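TonB-dependent siderophore receptor (Pseudomonas aeruginosa 39016, PDB 5NEC) probably takes up ferric siderophores, and siderophore-drug conjugates, across the outer membrane as a TonB-dependent beta-barrel receptor. Local coordinates at residues Ser640-Thr645 / Gly658-Asp663; Tyr678-Ala683 / Val699-Asp704. All blocks are in the same frame, centred on the assembly; numbering follows the deposited sequence.

Contact 1: residues Ser640-Thr645 / Gly658-Asp663; sequences SFSLWT and GAFYVD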
loop_
_atom_site.group_PDB
_atom_site.type_symbol
_atom_site.label_atom_id
_atom_site.label_comp_id
_atom_site.label_asym_id
_atom_site.label_seq_id
_atom_site.Cartn_x
_atom_site.Cartn_y
_atom_site.Cartn_z
ATOM N N SER A 640 -13.062 7.411 -9.566
ATOM C CA SER A 640 -12.902 7.557 -8.117
ATOM C C SER A 640 -12.538 8.982 -7.764
ATOM O O SER A 640 -11.943 9.704 -8.563
ATOM C CB SER A 640 -11.879 6.547 -7.551
ATOM O OG SER A 640 -10.727 6.431 -8.377
ATOM N N PHE A 641 -12.941 9.386 -6.572
ATOM C CA PHE A 641 -12.781 10.753 -6.117
ATOM C C PHE A 641 -12.469 10.717 -4.621
ATOM O O PHE A 641 -13.163 10.043 -3.848
ATOM C CB PHE A 641 -14.077 11.553 -6.423
ATOM C CG PHE A 641 -14.116 12.943 -5.814
ATOM C CD1 PHE A 641 -14.526 13.136 -4.493
ATOM C CD2 PHE A 641 -13.750 14.064 -6.565
ATOM C CE1 PHE A 641 -14.562 14.407 -3.936
ATOM C CE2 PHE A 641 -13.786 15.344 -6.006
ATOM C CZ PHE A 641 -14.194 15.514 -4.688
ATOM N N SER A 642 -11.422 11.434 -4.222
ATOM C CA SER A 642 -11.046 11.579 -2.821
ATOM C C SER A 642 -10.863 13.060 -2.527
ATOM O O SER A 642 -10.158 13.756 -3.261
ATOM C CB SER A 642 -9.733 10.836 -2.539
ATOM O OG SER A 642 -9.847 9.429 -2.762
ATOM N N LEU A 643 -11.513 13.543 -1.474
ATOM C CA LEU A 643 -11.390 14.916 -1.014
ATOM C C LEU A 643 -11.133 14.854 0.472
ATOM O O LEU A 643 -11.935 14.269 1.195
ATOM C CB LEU A 643 -12.690 15.693 -1.250
ATOM C CG LEU A 643 -12.774 17.092 -0.598
ATOM C CD1 LEU A 643 -11.678 17.991 -1.131
ATOM C CD2 LEU A 643 -14.126 17.737 -0.828
ATOM N N TRP A 644 -10.028 15.446 0.923
ATOM C CA TRP A 644 -9.776 15.662 2.352
ATOM C C TRP A 644 -9.524 17.148 2.560
ATOM O O TRP A 644 -8.710 17.744 1.850
ATOM C CB TRP A 644 -8.570 14.861 2.849
ATOM C CG TRP A 644 -8.317 15.083 4.309
ATOM C CD1 TRP A 644 -7.353 15.870 4.865
ATOM C CD2 TRP A 644 -9.067 14.536 5.395
ATOM N NE1 TRP A 644 -7.442 15.834 6.234
ATOM C CE2 TRP A 644 -8.489 15.025 6.587
ATOM C CE3 TRP A 644 -10.164 13.661 5.476
ATOM C CZ2 TRP A 644 -8.980 14.681 7.857
ATOM C CZ3 TRP A 644 -10.648 13.308 6.729
ATOM C CH2 TRP A 644 -10.053 13.820 7.911
ATOM N N THR A 645 -10.212 17.737 3.537
ATOM C CA THR A 645 -10.083 19.157 3.816
ATOM C C THR A 645 -10.138 19.488 5.305
ATOM O O THR A 645 -10.883 18.856 6.059
ATOM C CB THR A 645 -11.153 19.958 3.055
ATOM O OG1 THR A 645 -10.884 21.349 3.208
ATOM C CG2 THR A 645 -12.570 19.671 3.554
ATOM N N GLY A 658 -13.777 14.373 5.007
ATOM C CA GLY A 658 -13.473 13.820 3.717
ATOM C C GLY A 658 -14.683 13.186 3.081
ATOM O O GLY A 658 -15.548 12.675 3.777
ATOM N N ALA A 659 -14.733 13.245 1.756
ATOM C CA ALA A 659 -15.722 12.537 0.964
ATOM C C ALA A 659 -14.953 11.680 -0.033
ATOM O O ALA A 659 -14.061 12.179 -0.730
ATOM C CB ALA A 659 -16.622 13.514 0.236
ATOM N N PHE A 660 -15.295 10.393 -0.097
ATOM C CA PHE A 660 -14.590 9.458 -0.965
ATOM C C PHE A 660 -15.607 8.694 -1.787
ATOM O O PHE A 660 -16.517 8.105 -1.225
ATOM C CB PHE A 660 -13.739 8.501 -0.123
ATOM C CG PHE A 660 -12.859 9.198 0.880
ATOM C CD1 PHE A 660 -11.632 9.711 0.505
ATOM C CD2 PHE A 660 -13.280 9.373 2.197
ATOM C CE1 PHE A 660 -10.824 10.369 1.425
ATOM C CE2 PHE A 660 -12.485 10.035 3.118
ATOM C CZ PHE A 660 -11.255 10.540 2.731
ATOM N N TYR A 661 -15.464 8.722 -3.107
ATOM C CA TYR A 661 -16.274 7.888 -3.994
ATOM C C TYR A 661 -15.391 6.840 -4.697
ATOM O O TYR A 661 -14.278 7.142 -5.141
ATOM C CB TYR A 661 -17.042 8.752 -5.009
ATOM C CG TYR A 661 -17.787 7.942 -6.041
ATOM C CD1 TYR A 661 -19.040 7.399 -5.757
ATOM C CD2 TYR A 661 -17.224 7.687 -7.300
ATOM C CE1 TYR A 661 -19.719 6.648 -6.692
ATOM C CE2 TYR A 661 -17.900 6.936 -8.246
ATOM C CZ TYR A 661 -19.151 6.425 -7.931
ATOM O OH TYR A 661 -19.829 5.668 -8.847
ATOM N N VAL A 662 -15.884 5.608 -4.767
ATOM C CA VAL A 662 -15.261 4.560 -5.583
ATOM C C VAL A 662 -16.374 3.894 -6.394
ATOM O O VAL A 662 -17.352 3.448 -5.828
ATOM C CB VAL A 662 -14.512 3.499 -4.729
ATOM C CG1 VAL A 662 -13.966 2.385 -5.607
ATOM C CG2 VAL A 662 -13.381 4.127 -3.941
ATOM N N ASP A 663 -16.187 3.827 -7.708
ATOM C CA ASP A 663 -17.131 3.205 -8.657
ATOM C C ASP A 663 -17.130 1.686 -8.433
ATOM O O ASP A 663 -16.315 1.171 -7.665
ATOM C CB ASP A 663 -16.659 3.539 -10.081
ATOM C CG ASP A 663 -17.743 3.487 -11.124
ATOM O OD1 ASP A 663 -18.759 2.782 -10.946
ATOM O OD2 ASP A 663 -17.545 4.156 -12.164
#
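S642 and F660 face each other across two antiparallel strands of the transmembrane beta-barrel, 639-650 and 653-666, which form a beta hairpin. They are a non-hydrogen-bonded pair. S642 OG lies at the edge of the F660 ring, in its plane, 3.7 Å from F660 CD1. The same hydroxyl is hydrogen-bonded to the carbonyl of R75, in the plug domain that fills the barrel. This side of the sheet, with S640, S642, W644, F660 and V662, is therefore the inner one.

W644 uses the benzo part of its indole. With CG anti to the backbone N (chi1 -180°), the ring swings across to G658, and W644 CE3 comes to 3.7 Å from G658 N. G658 has no side chain, and W644 CE3 and F660 CZ, 4.3 Å apart, lie where its CB would point. W644 NE1 is hydrogen-bonded to the hydroxyl of Y33.

The other side carries F641, L643, A659 and Y661. F641 and Y661 are a hydrogen-bonded pair and touch through their CB atoms, 4.3 Å apart, rather than through their rings. The F641 ring leans along the hairpin toward the carbonyl of A659. L643 reaches the same carbonyl through its CB. The Y661 ring turns to the next strand, where it meets W679 and its hydroxyl binds D677.

Four backbone hydrogen bonds join the strands, two in each of the pairs F641-Y661 and L643-A659. The two bonds of the F641 pair are the straighter ones. F641 O takes the N-H of Y661 at 2.8 Å, and F660 CA approaches that oxygen as well, at 3.3 Å.

Contact 2: residues Tyr678-Ala683 / Val699-Asp704; sequences YWRYDA and VQNVFD
D682 OD1 meets the backbone N-H of N701 across the contact at 2.9 Å, in a nearly straight bond (175° at the hydrogen). It accepts this donor on its anti side. On the syn side the same oxygen takes R680 NE at 2.8 Å, the main bond of a salt bridge within 678-683. A weak bond from R680 NH2 adds to it. R680 reaches this point with its chain extended from CG to NE, and D682 OD1 lies in its guanidinium plane. The other carboxylate oxygen, D682 OD2, forms a salt bridge with R75 of the plug domain. Two arginines thus share one carboxylate, which probably favours its charged form. Q700 OE1 stands at the guanidinium edge, with the amide plane 80° from that of R680. Q700 NE2 binds the carbonyl of T65.

The backbone bonds mark where the ladder ends. A683 and V699 are an antiparallel hydrogen-bonded pair, with a bond in each direction, in the hairpin of barrel strands 674-688 and 693-700. Beyond Q700 the second strand stops, and N701 to D704 make a type I beta turn. The turn still holds the first strand, because V702 N bonds to Y681 O at 2.7 Å.

Two waters bridge the segments. One links Y681 N, N701 OD1 and F703 N. The other lies between A683 O and Q700 OE1.

Apolar packing lies on the opposite side from the charges. V702 CG2 lies over the backbone of the first strand, 3.4 Å from Y681 O, and also packs on A683 CB at 4.0 Å. The rings of Y681 and F703 stand almost perpendicular, at 89°. Y681 CD1 approaches the edge of the F703 ring, 3.7 Å from F703 CD2.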
loop_
_atom_site.group_PDB
_atom_site.type_symbol
_atom_site.label_atom_id
_atom_site.label_comp_id
_atom_site.label_asym_id
_atom_site.label_seq_id
_atom_site.Cartn_x
_atom_site.Cartn_y
_atom_site.Cartn_z
ATOM N N TYR A 678 -19.750 3.157 -4.006
ATOM C CA TYR A 678 -20.166 3.728 -2.720
ATOM C C TYR A 678 -19.565 5.113 -2.495
ATOM O O TYR A 678 -18.533 5.471 -3.084
ATOM C CB TYR A 678 -19.755 2.823 -1.555
ATOM C CG TYR A 678 -18.248 2.722 -1.399
ATOM C CD1 TYR A 678 -17.514 1.815 -2.156
ATOM C CD2 TYR A 678 -17.546 3.572 -0.529
ATOM C CE1 TYR A 678 -16.137 1.729 -2.034
ATOM C CE2 TYR A 678 -16.176 3.497 -0.410
ATOM C CZ TYR A 678 -15.477 2.576 -1.168
ATOM O OH TYR A 678 -14.115 2.487 -1.047
ATOM N N TRP A 679 -20.237 5.856 -1.619
ATOM C CA TRP A 679 -19.780 7.116 -1.060
ATOM C C TRP A 679 -19.461 6.858 0.398
ATOM O O TRP A 679 -20.233 6.202 1.094
ATOM C CB TRP A 679 -20.890 8.182 -1.150
ATOM C CG TRP A 679 -20.935 8.862 -2.470
ATOM C CD1 TRP A 679 -21.765 8.580 -3.518
ATOM C CD2 TRP A 679 -20.091 9.940 -2.900
ATOM N NE1 TRP A 679 -21.489 9.420 -4.576
ATOM C CE2 TRP A 679 -20.461 10.261 -4.224
ATOM C CE3 TRP A 679 -19.041 10.652 -2.299
ATOM C CZ2 TRP A 679 -19.836 11.271 -4.952
ATOM C CZ3 TRP A 679 -18.419 11.660 -3.022
ATOM C CH2 TRP A 679 -18.824 11.960 -4.342
ATOM N N ARG A 680 -18.328 7.364 0.865
ATOM C CA ARG A 680 -17.992 7.338 2.287
ATOM C C ARG A 680 -17.654 8.752 2.723
ATOM O O ARG A 680 -16.973 9.477 1.996
ATOM C CB ARG A 680 -16.802 6.415 2.529
ATOM C CG ARG A 680 -16.171 6.561 3.908
ATOM C CD ARG A 680 -14.920 5.725 4.060
ATOM N NE ARG A 680 -14.203 6.105 5.271
ATOM C CZ ARG A 680 -13.157 5.461 5.797
ATOM N NH1 ARG A 680 -12.658 4.359 5.251
ATOM N NH2 ARG A 680 -12.596 5.928 6.904
ATOM N N TYR A 681 -18.108 9.128 3.916
ATOM C CA TYR A 681 -17.770 10.438 4.480
ATOM C C TYR A 681 -17.098 10.272 5.834
ATOM O O TYR A 681 -17.484 9.403 6.600
ATOM C CB TYR A 681 -19.009 11.346 4.575
ATOM C CG TYR A 681 -19.680 11.605 3.235
ATOM C CD1 TYR A 681 -20.667 10.741 2.757
ATOM C CD2 TYR A 681 -19.336 12.709 2.443
ATOM C CE1 TYR A 681 -21.290 10.951 1.536
ATOM C CE2 TYR A 681 -19.955 12.935 1.217
ATOM C CZ TYR A 681 -20.934 12.038 0.772
ATOM O OH TYR A 681 -21.580 12.222 -0.436
ATOM N N ASP A 682 -16.076 11.089 6.091
ATOM C CA ASP A 682 -15.337 11.118 7.355
ATOM C C ASP A 682 -15.382 12.523 7.963
ATOM O O ASP A 682 -15.463 13.499 7.227
ATOM C CB ASP A 682 -13.876 10.771 7.089
ATOM C CG ASP A 682 -13.656 9.311 6.687
ATOM O OD1 ASP A 682 -14.590 8.470 6.772
ATOM O OD2 ASP A 682 -12.517 8.987 6.294
ATOM N N ALA A 683 -15.306 12.633 9.288
ATOM C CA ALA A 683 -15.272 13.939 9.974
ATOM C C ALA A 683 -14.141 13.963 10.986
ATOM O O ALA A 683 -13.805 12.916 11.529
ATOM C CB ALA A 683 -16.601 14.213 10.672
ATOM N N VAL A 699 -14.341 10.713 13.138
ATOM C CA VAL A 699 -15.479 9.857 12.857
ATOM C C VAL A 699 -15.244 9.315 11.458
ATOM O O VAL A 699 -15.205 10.075 10.490
ATOM C CB VAL A 699 -16.824 10.621 12.974
ATOM C CG1 VAL A 699 -18.005 9.694 12.697
ATOM C CG2 VAL A 699 -16.971 11.201 14.371
ATOM N N GLN A 700 -15.032 8.008 11.376
ATOM C CA GLN A 700 -14.772 7.324 10.116
ATOM C C GLN A 700 -16.075 6.690 9.682
ATOM O O GLN A 700 -16.708 6.006 10.486
ATOM C CB GLN A 700 -13.714 6.216 10.273
ATOM C CG GLN A 700 -12.471 6.578 11.071
ATOM C CD GLN A 700 -11.579 7.611 10.406
ATOM O OE1 GLN A 700 -11.968 8.296 9.451
ATOM N NE2 GLN A 700 -10.363 7.734 10.920
ATOM N N ASN A 701 -16.442 6.899 8.413
ATOM C CA ASN A 701 -17.654 6.342 7.834
ATOM C C ASN A 701 -18.839 6.891 8.630
ATOM O O ASN A 701 -19.491 6.181 9.380
ATOM C CB ASN A 701 -17.582 4.819 7.834
ATOM C CG ASN A 701 -18.614 4.175 6.942
ATOM O OD1 ASN A 701 -19.497 4.835 6.397
ATOM N ND2 ASN A 701 -18.509 2.852 6.800
ATOM N N VAL A 702 -19.083 8.187 8.451
ATOM C CA VAL A 702 -20.031 8.949 9.261
ATOM C C VAL A 702 -21.440 8.380 9.148
ATOM O O VAL A 702 -22.135 8.286 10.149
ATOM C CB VAL A 702 -20.027 10.453 8.903
ATOM C CG1 VAL A 702 -21.155 11.203 9.618
ATOM C CG2 VAL A 702 -18.693 11.088 9.264
ATOM N N PHE A 703 -21.837 7.971 7.949
ATOM C CA PHE A 703 -23.176 7.427 7.714
ATOM C C PHE A 703 -23.277 5.887 7.839
ATOM O O PHE A 703 -24.308 5.307 7.521
ATOM C CB PHE A 703 -23.700 7.969 6.368
ATOM C CG PHE A 703 -23.810 9.479 6.343
ATOM C CD1 PHE A 703 -24.849 10.124 7.017
ATOM C CD2 PHE A 703 -22.852 10.263 5.702
ATOM C CE1 PHE A 703 -24.947 11.513 7.020
ATOM C CE2 PHE A 703 -22.938 11.651 5.710
ATOM C CZ PHE A 703 -23.988 12.277 6.376
ATOM N N ASP A 704 -22.233 5.232 8.344
ATOM C CA ASP A 704 -22.238 3.780 8.563
ATOM C C ASP A 704 -22.586 3.009 7.284
ATOM O O ASP A 704 -23.326 2.038 7.311
ATOM C CB ASP A 704 -23.206 3.441 9.712
ATOM C CG ASP A 704 -22.847 2.151 10.463
ATOM O OD1 ASP A 704 -21.695 1.658 10.388
ATOM O OD2 ASP A 704 -23.751 1.635 11.166
HETATM O O HOH W 1 -20.226 7.470 5.392
HETATM O O HOH W 2 -11.921 11.195 10.185
#

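How the contacts relate
Contacts 1 and 2 are successive hairpins of the same barrel wall, with centres about 10 Å apart. Strands 653-666 and 674-688 are neighbours and join them: F660 N probably bonds to R680 O, and D682 N to G658 O. Both contacts are partly buried, and both have residues that meet the plug on their inner side. R75 serves the two, through its carbonyl at S642 and its guanidinium at D682. Contact 1 is a regular ladder with serines and aromatic rings inside. Contact 2 lies where strand 693-700 gives way to a turn; there a salt bridge and waters supplement the backbone bonds, and F703 is on the surface.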